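Glutathione S-transferase (Vibrio parahaemolyticus, PDB 7MIQ) probably catalyses the conjugation of reduced glutathione to electrophilic compounds, acting as a Gtt2-class transferase. Local coordinates at residues A[99-104]-A[139-144]; A[109-114]-A[132-137]; A[147-152]-A[190-195]; A[152-157]-A[162-167]. One frame throughout, in Å; residues are numbered along the deposited sequence.

Interaction 1 of 4, residues A[99-104]-A[139-144]; sequences RVVEFQ and LEFLPT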
# COMPACT_ATOMS: atom_id res chain seq x y z
N ARG A 99 3.57 -0.73 -4.73
CA ARG A 99 3.88 -0.90 -3.31
C ARG A 99 5.36 -0.67 -3.03
O ARG A 99 5.72 -0.10 -1.99
CB ARG A 99 3.43 -2.28 -2.85
CG ARG A 99 1.92 -2.40 -2.80
CD ARG A 99 1.41 -3.79 -2.50
NE ARG A 99 -0.01 -3.72 -2.18
CZ ARG A 99 -0.49 -3.52 -0.96
NH1 ARG A 99 0.31 -3.49 0.10
NH2 ARG A 99 -1.79 -3.35 -0.79
N VAL A 100 6.23 -1.11 -3.94
CA VAL A 100 7.67 -0.87 -3.77
C VAL A 100 7.96 0.63 -3.78
O VAL A 100 8.64 1.15 -2.89
CB VAL A 100 8.47 -1.61 -4.86
CG1 VAL A 100 9.90 -1.14 -4.88
CG2 VAL A 100 8.40 -3.11 -4.64
N VAL A 101 7.42 1.35 -4.77
CA VAL A 101 7.65 2.79 -4.85
C VAL A 101 7.05 3.50 -3.64
O VAL A 101 7.65 4.44 -3.09
CB VAL A 101 7.11 3.35 -6.18
CG1 VAL A 101 7.10 4.88 -6.16
CG2 VAL A 101 7.93 2.85 -7.36
N GLU A 102 5.86 3.08 -3.21
CA GLU A 102 5.17 3.76 -2.08
C GLU A 102 5.94 3.51 -0.77
O GLU A 102 6.34 4.49 -0.16
CB GLU A 102 3.72 3.33 -1.96
CG GLU A 102 2.81 4.02 -2.95
CD GLU A 102 1.39 3.51 -2.89
OE1 GLU A 102 1.20 2.28 -2.94
OE2 GLU A 102 0.49 4.34 -2.78
N PHE A 103 6.18 2.26 -0.37
CA PHE A 103 6.90 2.00 0.88
C PHE A 103 8.34 2.51 0.82
O PHE A 103 8.76 3.33 1.64
CB PHE A 103 6.91 0.51 1.23
CG PHE A 103 7.35 0.22 2.63
CD1 PHE A 103 6.49 0.46 3.70
CD2 PHE A 103 8.62 -0.27 2.89
CE1 PHE A 103 6.89 0.20 5.00
CE2 PHE A 103 9.02 -0.54 4.19
CZ PHE A 103 8.16 -0.30 5.24
N GLN A 104 9.12 1.99 -0.12
CA GLN A 104 10.55 2.26 -0.12
C GLN A 104 10.89 3.66 -0.62
O GLN A 104 12.00 4.14 -0.38
CB GLN A 104 11.28 1.21 -0.97
CG GLN A 104 11.01 -0.22 -0.51
CD GLN A 104 11.67 -1.27 -1.39
OE1 GLN A 104 12.77 -1.06 -1.90
NE2 GLN A 104 11.00 -2.41 -1.57
N LEU A 139 17.62 7.57 -0.43
CA LEU A 139 18.85 7.48 -1.21
C LEU A 139 19.19 6.04 -1.58
O LEU A 139 19.74 5.79 -2.65
CB LEU A 139 20.01 8.11 -0.43
CG LEU A 139 19.90 9.61 -0.13
CD1 LEU A 139 20.99 10.05 0.84
CD2 LEU A 139 19.98 10.42 -1.41
N GLU A 140 18.86 5.08 -0.71
CA GLU A 140 19.16 3.69 -1.01
C GLU A 140 18.21 3.11 -2.05
O GLU A 140 18.59 2.18 -2.78
CB GLU A 140 19.10 2.85 0.27
CG GLU A 140 20.23 3.15 1.25
CD GLU A 140 20.04 2.47 2.59
OE1 GLU A 140 18.97 1.86 2.80
OE2 GLU A 140 20.96 2.54 3.43
N PHE A 141 16.99 3.64 -2.15
CA PHE A 141 16.06 3.12 -3.14
C PHE A 141 16.32 3.68 -4.54
O PHE A 141 16.00 3.01 -5.53
CB PHE A 141 14.61 3.41 -2.72
CG PHE A 141 13.59 3.03 -3.75
CD1 PHE A 141 13.47 1.71 -4.16
CD2 PHE A 141 12.74 3.98 -4.29
CE1 PHE A 141 12.52 1.35 -5.11
CE2 PHE A 141 11.79 3.62 -5.24
CZ PHE A 141 11.69 2.31 -5.65
N LEU A 142 16.89 4.87 -4.64
CA LEU A 142 17.08 5.50 -5.95
C LEU A 142 17.89 4.66 -6.93
O LEU A 142 17.50 4.61 -8.11
CB LEU A 142 17.73 6.88 -5.78
CG LEU A 142 16.88 7.97 -5.13
CD1 LEU A 142 17.74 9.20 -4.88
CD2 LEU A 142 15.67 8.31 -5.99
N PRO A 143 18.99 4.00 -6.55
CA PRO A 143 19.66 3.11 -7.53
C PRO A 143 18.76 2.01 -8.04
O PRO A 143 18.81 1.67 -9.23
CB PRO A 143 20.85 2.55 -6.74
CG PRO A 143 21.11 3.55 -5.68
CD PRO A 143 19.77 4.11 -5.31
N THR A 144 17.93 1.43 -7.17
CA THR A 144 17.01 0.39 -7.61
C THR A 144 16.03 0.92 -8.65
O THR A 144 15.73 0.24 -9.64
CB THR A 144 16.25 -0.18 -6.40
OG1 THR A 144 17.18 -0.68 -5.44
CG2 THR A 144 15.31 -1.29 -6.83
O HOH W 1 16.08 -0.97 -2.84

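Interaction 2 of 4, residues A[109-114]-A[132-137]; sequences AFQAFR and EESKSR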
# COMPACT_ATOMS: atom_id res chain seq x y z
N ALA A 109 10.05 9.39 1.78
CA ALA A 109 10.26 10.80 1.44
C ALA A 109 9.35 11.70 2.27
O ALA A 109 9.78 12.76 2.73
CB ALA A 109 10.02 11.02 -0.05
N PHE A 110 8.09 11.29 2.46
CA PHE A 110 7.19 12.01 3.35
C PHE A 110 7.79 12.15 4.74
O PHE A 110 7.84 13.25 5.30
CB PHE A 110 5.84 11.27 3.44
CG PHE A 110 4.79 11.78 2.49
CD1 PHE A 110 4.14 12.98 2.72
CD2 PHE A 110 4.43 11.03 1.38
CE1 PHE A 110 3.16 13.44 1.86
CE2 PHE A 110 3.45 11.49 0.51
CZ PHE A 110 2.82 12.69 0.75
N GLN A 111 8.26 11.04 5.31
CA GLN A 111 8.77 11.06 6.68
C GLN A 111 10.01 11.94 6.80
O GLN A 111 10.16 12.66 7.79
CB GLN A 111 9.08 9.63 7.14
CG GLN A 111 7.85 8.77 7.34
CD GLN A 111 6.92 9.31 8.42
OE1 GLN A 111 7.38 9.88 9.41
NE2 GLN A 111 5.62 9.14 8.22
N ALA A 112 10.90 11.88 5.82
CA ALA A 112 12.08 12.74 5.86
C ALA A 112 11.70 14.21 5.70
O ALA A 112 12.31 15.08 6.33
CB ALA A 112 13.07 12.33 4.77
N PHE A 113 10.69 14.49 4.89
CA PHE A 113 10.27 15.87 4.65
C PHE A 113 9.63 16.47 5.89
O PHE A 113 9.98 17.58 6.31
CB PHE A 113 9.32 15.92 3.46
CG PHE A 113 8.99 17.32 3.00
CD1 PHE A 113 9.98 18.14 2.49
CD2 PHE A 113 7.69 17.79 3.05
CE1 PHE A 113 9.68 19.43 2.06
CE2 PHE A 113 7.38 19.07 2.61
CZ PHE A 113 8.38 19.89 2.12
N ARG A 114 8.70 15.74 6.51
CA ARG A 114 7.99 16.27 7.67
C ARG A 114 8.87 16.31 8.92
O ARG A 114 8.57 17.07 9.85
CB ARG A 114 6.73 15.45 7.95
CG ARG A 114 6.98 14.13 8.66
CD ARG A 114 5.74 13.26 8.70
NE ARG A 114 4.57 13.97 9.20
CZ ARG A 114 3.41 13.39 9.51
NH1 ARG A 114 3.25 12.08 9.40
NH2 ARG A 114 2.40 14.15 9.93
N GLU A 132 16.42 11.82 9.23
CA GLU A 132 17.69 11.49 8.58
C GLU A 132 17.73 10.03 8.17
O GLU A 132 18.25 9.69 7.10
CB GLU A 132 18.86 11.83 9.51
CG GLU A 132 20.23 11.60 8.88
CD GLU A 132 20.52 12.56 7.75
OE1 GLU A 132 19.91 13.65 7.71
OE2 GLU A 132 21.36 12.23 6.89
N GLU A 133 17.20 9.14 9.02
CA GLU A 133 17.10 7.74 8.64
C GLU A 133 16.16 7.55 7.46
O GLU A 133 16.46 6.78 6.54
CB GLU A 133 16.63 6.91 9.84
CG GLU A 133 16.33 5.45 9.53
CD GLU A 133 17.55 4.68 9.05
OE1 GLU A 133 18.68 5.10 9.35
OE2 GLU A 133 17.36 3.65 8.36
N SER A 134 15.04 8.27 7.45
CA SER A 134 14.10 8.18 6.34
C SER A 134 14.73 8.69 5.05
O SER A 134 14.51 8.12 3.97
CB SER A 134 12.83 8.96 6.66
OG SER A 134 12.19 8.43 7.81
N LYS A 135 15.53 9.76 5.13
CA LYS A 135 16.20 10.28 3.94
C LYS A 135 17.20 9.27 3.39
O LYS A 135 17.31 9.10 2.17
CB LYS A 135 16.88 11.61 4.24
CG LYS A 135 17.57 12.22 3.03
CD LYS A 135 17.99 13.66 3.29
CE LYS A 135 18.60 14.29 2.05
NZ LYS A 135 18.88 15.74 2.24
N SER A 136 17.93 8.58 4.28
CA SER A 136 18.87 7.56 3.83
C SER A 136 18.16 6.43 3.11
O SER A 136 18.72 5.83 2.18
CB SER A 136 19.66 7.02 5.02
OG SER A 136 20.34 8.06 5.69
N ARG A 137 16.93 6.11 3.51
CA ARG A 137 16.17 5.08 2.80
C ARG A 137 15.79 5.54 1.40
O ARG A 137 15.80 4.73 0.46
CB ARG A 137 14.94 4.68 3.62
CG ARG A 137 15.29 3.89 4.88
CD ARG A 137 14.05 3.43 5.64
NE ARG A 137 13.07 2.80 4.76
CZ ARG A 137 11.81 3.21 4.64
NH1 ARG A 137 11.34 4.22 5.35
NH2 ARG A 137 11.01 2.58 3.78

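Interaction 3 of 4, residues A[147-152]-A[190-195]; sequences TRLSES and ARWFEQ. Unlike the reference sequence in segment 147-152: T147 (reference Gln).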
# COMPACT_ATOMS: atom_id res chain seq x y z
N THR A 147 17.99 1.57 -11.99
CA THR A 147 18.27 0.33 -12.72
C THR A 147 17.01 -0.19 -13.40
O THR A 147 17.06 -0.65 -14.55
CB THR A 147 18.87 -0.72 -11.78
OG1 THR A 147 20.13 -0.25 -11.29
CG2 THR A 147 19.07 -2.04 -12.51
N ARG A 148 15.87 -0.11 -12.71
CA ARG A 148 14.61 -0.49 -13.33
C ARG A 148 14.34 0.33 -14.58
O ARG A 148 13.97 -0.21 -15.63
CB ARG A 148 13.46 -0.34 -12.32
CG ARG A 148 12.08 -0.56 -12.90
CD ARG A 148 11.95 -1.94 -13.54
NE ARG A 148 10.58 -2.21 -13.96
CZ ARG A 148 10.20 -3.28 -14.63
NH1 ARG A 148 11.07 -4.21 -15.01
NH2 ARG A 148 8.92 -3.43 -14.95
N LEU A 149 14.53 1.65 -14.51
CA LEU A 149 14.24 2.50 -15.66
C LEU A 149 15.30 2.42 -16.75
O LEU A 149 15.11 3.01 -17.81
CB LEU A 149 14.04 3.95 -15.20
CG LEU A 149 12.76 4.12 -14.37
CD1 LEU A 149 12.70 5.48 -13.70
CD2 LEU A 149 11.53 3.89 -15.24
N SER A 150 16.40 1.69 -16.52
CA SER A 150 17.30 1.38 -17.62
C SER A 150 16.83 0.18 -18.42
O SER A 150 17.31 -0.03 -19.55
CB SER A 150 18.72 1.12 -17.09
OG SER A 150 18.81 -0.13 -16.44
N GLU A 151 15.91 -0.62 -17.88
CA GLU A 151 15.40 -1.80 -18.57
C GLU A 151 13.93 -1.70 -18.94
O GLU A 151 13.45 -2.52 -19.73
CB GLU A 151 15.61 -3.05 -17.71
CG GLU A 151 14.72 -3.12 -16.48
CD GLU A 151 14.88 -4.40 -15.69
OE1 GLU A 151 15.84 -5.15 -15.97
OE2 GLU A 151 14.04 -4.66 -14.79
N SER A 152 13.20 -0.72 -18.41
CA SER A 152 11.78 -0.55 -18.69
C SER A 152 11.51 0.92 -18.98
O SER A 152 12.09 1.79 -18.33
CB SER A 152 10.93 -1.04 -17.50
OG SER A 152 9.54 -0.97 -17.78
N ALA A 190 16.14 10.37 -14.69
CA ALA A 190 16.03 11.66 -15.36
C ALA A 190 15.33 11.52 -16.71
O ALA A 190 14.40 12.28 -17.02
CB ALA A 190 17.41 12.29 -15.52
N ARG A 191 15.75 10.54 -17.51
CA ARG A 191 15.10 10.26 -18.79
C ARG A 191 13.60 10.04 -18.60
O ARG A 191 12.78 10.64 -19.29
CB ARG A 191 15.73 9.02 -19.43
CG ARG A 191 15.22 8.63 -20.83
CD ARG A 191 13.92 7.80 -20.81
NE ARG A 191 14.01 6.59 -19.99
CZ ARG A 191 12.96 5.87 -19.62
NH1 ARG A 191 11.73 6.21 -19.97
NH2 ARG A 191 13.15 4.79 -18.87
N TRP A 192 13.24 9.13 -17.69
CA TRP A 192 11.84 8.84 -17.43
C TRP A 192 11.10 10.07 -16.92
O TRP A 192 9.98 10.36 -17.37
CB TRP A 192 11.74 7.68 -16.44
CG TRP A 192 10.44 7.55 -15.70
CD1 TRP A 192 9.32 6.87 -16.10
CD2 TRP A 192 10.13 8.11 -14.41
NE1 TRP A 192 8.33 6.98 -15.15
CE2 TRP A 192 8.80 7.73 -14.10
CE3 TRP A 192 10.84 8.88 -13.49
CZ2 TRP A 192 8.18 8.12 -12.91
CZ3 TRP A 192 10.22 9.26 -12.31
CH2 TRP A 192 8.90 8.88 -12.03
N PHE A 193 11.72 10.82 -16.00
CA PHE A 193 11.05 11.99 -15.46
C PHE A 193 10.86 13.07 -16.52
O PHE A 193 9.80 13.71 -16.56
CB PHE A 193 11.85 12.55 -14.28
CG PHE A 193 11.08 13.54 -13.45
CD1 PHE A 193 11.05 14.88 -13.80
CD2 PHE A 193 10.38 13.13 -12.33
CE1 PHE A 193 10.34 15.79 -13.04
CE2 PHE A 193 9.66 14.04 -11.57
CZ PHE A 193 9.64 15.37 -11.92
N GLU A 194 11.86 13.28 -17.37
CA GLU A 194 11.68 14.21 -18.49
C GLU A 194 10.50 13.80 -19.35
O GLU A 194 9.72 14.64 -19.80
CB GLU A 194 12.97 14.28 -19.32
CG GLU A 194 12.87 15.13 -20.58
CD GLU A 194 13.30 16.57 -20.36
OE1 GLU A 194 13.72 16.91 -19.24
OE2 GLU A 194 13.21 17.37 -21.32
N GLN A 195 10.34 12.49 -19.56
CA GLN A 195 9.26 11.96 -20.39
C GLN A 195 7.91 12.16 -19.71
O GLN A 195 6.97 12.70 -20.31
CB GLN A 195 9.54 10.48 -20.65
CG GLN A 195 8.73 9.82 -21.73
CD GLN A 195 9.30 8.45 -22.08
OE1 GLN A 195 10.48 8.18 -21.85
NE2 GLN A 195 8.46 7.58 -22.62
O HOH W 2 16.51 5.40 -19.67

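Interaction 4 of 4, residues A[152-157]-A[162-167]; sequences SEYIAT and VVDITG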
# COMPACT_ATOMS: atom_id res chain seq x y z
N SER A 152 13.20 -0.72 -18.41
CA SER A 152 11.78 -0.55 -18.69
C SER A 152 11.51 0.92 -18.98
O SER A 152 12.09 1.79 -18.33
CB SER A 152 10.93 -1.04 -17.50
OG SER A 152 9.54 -0.97 -17.78
N GLU A 153 10.64 1.19 -19.95
CA GLU A 153 10.35 2.59 -20.28
C GLU A 153 9.60 3.27 -19.15
O GLU A 153 9.82 4.46 -18.88
CB GLU A 153 9.56 2.68 -21.58
CG GLU A 153 9.42 4.12 -22.07
CD GLU A 153 8.80 4.24 -23.44
OE1 GLU A 153 8.46 3.20 -24.04
OE2 GLU A 153 8.64 5.39 -23.91
N TYR A 154 8.72 2.55 -18.47
CA TYR A 154 8.01 3.06 -17.31
C TYR A 154 8.28 2.15 -16.12
O TYR A 154 8.93 1.11 -16.25
CB TYR A 154 6.51 3.20 -17.62
CG TYR A 154 6.25 4.20 -18.73
CD1 TYR A 154 6.23 5.56 -18.47
CD2 TYR A 154 6.07 3.78 -20.05
CE1 TYR A 154 6.01 6.48 -19.48
CE2 TYR A 154 5.85 4.70 -21.06
CZ TYR A 154 5.82 6.05 -20.77
OH TYR A 154 5.61 6.97 -21.77
N ILE A 155 7.81 2.54 -14.94
CA ILE A 155 8.25 1.87 -13.72
C ILE A 155 7.69 0.45 -13.65
O ILE A 155 8.44 -0.52 -13.49
CB ILE A 155 7.86 2.68 -12.47
CG1 ILE A 155 8.59 4.03 -12.48
CG2 ILE A 155 8.22 1.90 -11.22
CD1 ILE A 155 8.24 4.92 -11.30
N ALA A 156 6.37 0.31 -13.76
CA ALA A 156 5.74 -0.99 -13.51
C ALA A 156 5.80 -1.90 -14.73
O ALA A 156 5.99 -3.12 -14.58
CB ALA A 156 4.29 -0.79 -13.07
N THR A 157 5.59 -1.35 -15.92
CA THR A 157 5.53 -2.10 -17.17
C THR A 157 6.18 -1.25 -18.26
O THR A 157 6.80 -0.22 -17.98
CB THR A 157 4.08 -2.45 -17.55
OG1 THR A 157 3.36 -1.25 -17.82
CG2 THR A 157 3.37 -3.22 -16.43
N VAL A 162 -0.43 4.03 -13.27
CA VAL A 162 -0.58 4.80 -12.05
C VAL A 162 0.72 4.84 -11.25
O VAL A 162 0.96 5.79 -10.50
CB VAL A 162 -1.75 4.23 -11.21
CG1 VAL A 162 -1.42 2.83 -10.72
CG2 VAL A 162 -2.09 5.16 -10.04
N VAL A 163 1.57 3.82 -11.39
CA VAL A 163 2.83 3.81 -10.66
C VAL A 163 3.71 4.98 -11.09
O VAL A 163 4.48 5.52 -10.29
CB VAL A 163 3.56 2.47 -10.85
CG1 VAL A 163 4.83 2.43 -10.01
CG2 VAL A 163 2.64 1.31 -10.47
N ASP A 164 3.61 5.39 -12.36
CA ASP A 164 4.42 6.50 -12.83
C ASP A 164 3.92 7.83 -12.28
O ASP A 164 4.72 8.77 -12.11
CB ASP A 164 4.44 6.50 -14.36
CG ASP A 164 5.03 5.22 -14.92
OD1 ASP A 164 6.27 5.07 -14.87
OD2 ASP A 164 4.26 4.36 -15.39
N ILE A 165 2.62 7.95 -12.00
CA ILE A 165 2.13 9.13 -11.30
C ILE A 165 2.74 9.19 -9.90
O ILE A 165 3.25 10.22 -9.46
CB ILE A 165 0.59 9.12 -11.23
CG1 ILE A 165 -0.01 9.06 -12.64
CG2 ILE A 165 0.08 10.35 -10.48
CD1 ILE A 165 -1.52 8.96 -12.65
N THR A 166 2.70 8.06 -9.19
CA THR A 166 3.25 7.99 -7.84
C THR A 166 4.76 8.19 -7.84
O THR A 166 5.30 8.87 -6.96
CB THR A 166 2.87 6.65 -7.22
OG1 THR A 166 1.44 6.56 -7.12
CG2 THR A 166 3.48 6.50 -5.83
N GLY A 167 5.46 7.62 -8.83
CA GLY A 167 6.89 7.84 -8.91
C GLY A 167 7.25 9.29 -9.15
O GLY A 167 8.21 9.81 -8.59
O HOH W 3 4.24 1.75 -15.48

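Interaction 1 of 4, residues A[99-104]-A[139-144]
F141 reaches V100, V101 and Q104 across the antiparallel pair of helices 88-114 and 127-151 in the all-helical C-terminal domain of the glutathione S-transferase fold. The axes of the two short segments approach to 10.7 Å, with 159° between their N-to-C directions, and the gap is bridged mainly by the F141 ring. With chi1 at 174°, CG of F141 lies opposite the backbone N, which sends the ring toward helix 88-114.

Apolar contacts come first. V100 CG1 lies 3.6 Å from F141 CE1, and V101 CG2 lies 4.2 Å from F141 CZ; both valines meet the ring obliquely. Q104 supplies a CH-pi contact: its CB sits over one face, 4.2 Å from the F141 ring centroid and displaced toward the rim, while its amide plane is turned 69° from the ring. V100 and Q104 also pack on V48 and N49 of the second subunit, which places this layer beside the dimer interface.

The polar link is indirect. One water lies in plane at the edge of the F141 ring. It donates a weak bond to Q104 OE1, the water oxygen being 3.4 Å from Q104 OE1. The same water oxygen is 2.8 Å from T144 OG1.

Interaction 2 of 4, residues A[109-114]-A[132-137]
A112 and S134 mark a close helix-helix contact made by small side chains, between the C-terminal end of helix 88-114 and the first half of helix 127-151 in the helical domain. The axes come within 7.6 Å of each other at a crossing angle of -143°, and the CA atoms of A112 and S134 are only 5.0 Å apart.

That approach brings side chains against backbone as much as against one another. S134 CB is 3.6 Å from A112 N, and A112 CB is 3.6 Å from K135 N, so each residue fits against the main chain of the other helix. Alongside, the CB atoms of A112 and K135 are 3.9 Å apart, and Q111 CB lies 3.4 Å from S134 OG.

The polar groups of S134 and K135 find their partners outside the opposing segment. S134 OG, beside its own backbone N (chi1 -60°), lies at the interface yet bonds to W130 O one turn earlier. The extended K135 chain leads away to bond L178 O through NZ, and Q111 bends at chi2, carrying its amide away from the opposing segment. With the serine hydroxyl satisfied within its own helix, the pair depends on close van der Waals fit rather than on directional bonds between the two segments.

Interaction 3 of 4, residues A[147-152]-A[190-195]
L149 packs its two methyl groups against W192, and this is the tight, buried half of the contact. L149 CD1 comes within 3.6 Å of W192 CB and meets the indole obliquely. CD2 adds an off-centre CH-pi contact, 4.2 Å from the centroid of the W192 five-membered ring.

The R191 half is looser, more polar and partly open to solvent. Bends at chi2 (-83°) and chi3 (-54°) fold the arginine so that one guanidinium face covers W192 CB and NH2 points at the end of segment 147-152. R191 NH2 bonds to L149 O at 2.9 Å, in the carbonyl plane on a lone pair, although the N-H...O angle is a bent 142°. A weak second bond joins R191 NH2 to S152 O at 3.2 Å. A water accepts from R191 NE at 2.8 Å and donates only weakly to L149 O. Within its own helix, R191 NH1 bonds to Q195 OE1 at 3.0 Å, and it also reaches E153 O.

The contact thus joins the C-terminal part of helix 127-151 to helix 187-196, while W192 extends inward to I171 of helix 162-177 and donates a hydrogen bond from NE1 to D164 OD1.

Interaction 4 of 4, residues A[152-157]-A[162-167]
D164 OD1 is gripped by two donors, the backbone N of I155 and NE1 of W192. The I155 bond is 3.0 Å from N to D164 OD1 and nearly straight, with an N-H...O angle of 166°, and it arrives on the syn side of the carboxylate. The other oxygen is held as well: D164 OD2 accepts from S161 N and from a water 2.6 Å away. That water in turn accepts from A156 N at 3.1 Å, so consecutive amides of the loop reach the same carboxylate, one directly and one through solvent. D164 has CG beside its backbone N (chi1 -60°), which turns the carboxylate to the loop. Four donors around a buried group would probably stabilise its ionised form.

Y154 stands beside the carboxylate and presents its ring edge. Its CB is 3.3 Å from D164 OD1, which lies near the ring plane, and the ring and carboxylate planes stand 76° apart.

Beside the polar centre the packing is aliphatic. I155 CG2 meets V163 CG1 at 3.6 Å, and A156 CB meets V163 CG2 at 3.7 Å. Because G167 has no side chain, I155 CD1 can settle 4.0 Å from G167 CA. In the loop itself, S152 OG donates to Y154 O at 2.7 Å.

The bond from S161 N to D164 OD2, in an S-x-x-D sequence, and the packing of F160 on I165 are consistent with the N-capping box and hydrophobic staple at the start of this core helix, as is widely found in the glutathione S-transferase fold.

In the fold
Following the chain from the N terminus, helix 88-114 supplies the first segments of interactions 1 and 2. The chain turns back into helix 127-151, where interaction 2 closes first and interaction 1 after it, so the inner loop lies wholly within the outer. Interaction 3 then opens at the end of helix 127-151 and shares S152 with interaction 4. Interaction 4 closes early, on helix 162-177, before interaction 3 is completed on helix 187-196; again one loop encloses the other, and none cross. V101 of interaction 1 packs against I155, T166 and G167 of interaction 4, linking the two nested pairs within the helical domain.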